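Local atomic coordinates of luciferase-like monooxygenase (Streptomyces bottropensis, PDB entry 4US5), a protein that probably acts as a monooxygenase of the bacterial luciferase-like family, oxidising its substrate with molecular oxygen. Residues 64-67 / 68-72. Numbering follows the deposited sequence.
Sequences ARIA and AETSG
Arg-65 and Glu-69, one helical turn apart, join in a salt bridge where helix 59-68 runs out. The arginine NE lies 2.8 Å from OE2 of Glu-69 in a nearly straight bond (168°), meeting the carboxylate oxygen on its anti side, while NH2 adds a weak bond to the same oxygen. OE2 sits at the edge of the guanidinium, close to its plane, yet the two flat groups are turned 47° apart. A bend in the arginine chain at chi2 (58°) swings NE toward the glutamate. With OE1 engaged by Arg-33 of helix 21-38, the carboxylate pairs with two arginines, one at each oxygen, which would probably help keep it ionised. The guanidinium also reaches the second subunit, where NH1 bonds Tyr-101 OH; an alanine here would probably leave OE2 of Glu-69 without its arginine and cost the subunit interface the bond to Tyr-101 OH.

The carbonyl of Arg-65 receives weak bonds from the N atoms of Ala-68 and Glu-69. One residue on, Ile-66 O is gripped from opposite faces of its carbonyl plane, by Glu-69 N at 3.0 Å and by Thr-70 OG1 at 2.8 Å. With chi1 at 56°, the threonine hydroxyl turns back toward the helix, and the CG2 atoms of Ile-66 and Thr-70 touch at 4.3 Å. Arg-104 binds both Ala-67 O and Thr-70 OG1. This is a helix C-terminal turn, its i to i+3 backbone bond joined by a threonine hydroxyl, leading into strand 74-81 within an alpha-to-beta connection of the TIM-barrel fold of luciferase-like monooxygenases.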
# COMPACT_ATOMS: atom_id res chain seq x y z
N ALA B 64 -4.45 -0.37 -4.16
CA ALA B 64 -4.05 -1.75 -4.41
C ALA B 64 -5.27 -2.68 -4.43
O ALA B 64 -5.35 -3.62 -5.23
CB ALA B 64 -3.06 -2.18 -3.35
N ARG B 65 -6.22 -2.43 -3.54
CA ARG B 65 -7.43 -3.23 -3.49
C ARG B 65 -8.39 -2.90 -4.63
O ARG B 65 -8.90 -3.79 -5.30
CB ARG B 65 -8.12 -3.05 -2.16
CG ARG B 65 -9.49 -3.72 -2.04
CD ARG B 65 -9.42 -5.22 -2.30
NE ARG B 65 -10.73 -5.82 -2.09
CZ ARG B 65 -11.32 -5.98 -0.91
NH1 ARG B 65 -10.69 -5.74 0.21
NH2 ARG B 65 -12.59 -6.43 -0.87
N ILE B 66 -8.67 -1.62 -4.81
CA ILE B 66 -9.67 -1.21 -5.78
C ILE B 66 -9.29 -1.55 -7.21
O ILE B 66 -10.15 -1.91 -8.00
CB ILE B 66 -10.02 0.30 -5.64
CG1 ILE B 66 -10.84 0.49 -4.35
CG2 ILE B 66 -10.72 0.82 -6.90
CD1 ILE B 66 -11.14 1.92 -3.99
N ALA B 67 -7.99 -1.48 -7.54
CA ALA B 67 -7.54 -1.90 -8.87
C ALA B 67 -7.79 -3.38 -9.13
O ALA B 67 -8.03 -3.78 -10.28
CB ALA B 67 -6.11 -1.55 -9.08
N ALA B 68 -7.76 -4.19 -8.09
CA ALA B 68 -8.10 -5.63 -8.22
C ALA B 68 -9.59 -5.89 -8.39
O ALA B 68 -9.99 -6.97 -8.83
CB ALA B 68 -7.61 -6.40 -6.99
N GLU B 69 -10.42 -4.92 -7.99
CA GLU B 69 -11.89 -5.05 -8.01
C GLU B 69 -12.52 -4.44 -9.27
O GLU B 69 -13.73 -4.49 -9.42
CB GLU B 69 -12.47 -4.34 -6.80
CG GLU B 69 -12.03 -4.89 -5.47
CD GLU B 69 -12.81 -6.13 -5.07
OE1 GLU B 69 -13.82 -6.43 -5.74
OE2 GLU B 69 -12.38 -6.80 -4.11
N THR B 70 -11.70 -3.86 -10.15
CA THR B 70 -12.16 -3.12 -11.30
C THR B 70 -11.31 -3.48 -12.50
O THR B 70 -10.22 -4.02 -12.36
CB THR B 70 -12.05 -1.60 -11.07
OG1 THR B 70 -10.71 -1.28 -10.71
CG2 THR B 70 -12.97 -1.15 -9.99
N SER B 71 -11.81 -3.19 -13.70
CA SER B 71 -11.12 -3.59 -14.91
C SER B 71 -10.75 -2.48 -15.82
O SER B 71 -9.70 -2.54 -16.45
CB SER B 71 -11.98 -4.58 -15.72
OG SER B 71 -12.24 -5.72 -14.93
N GLY B 72 -11.64 -1.51 -16.01
CA GLY B 72 -11.40 -0.47 -17.03
C GLY B 72 -11.01 0.91 -16.50
O GLY B 72 -10.21 1.60 -17.08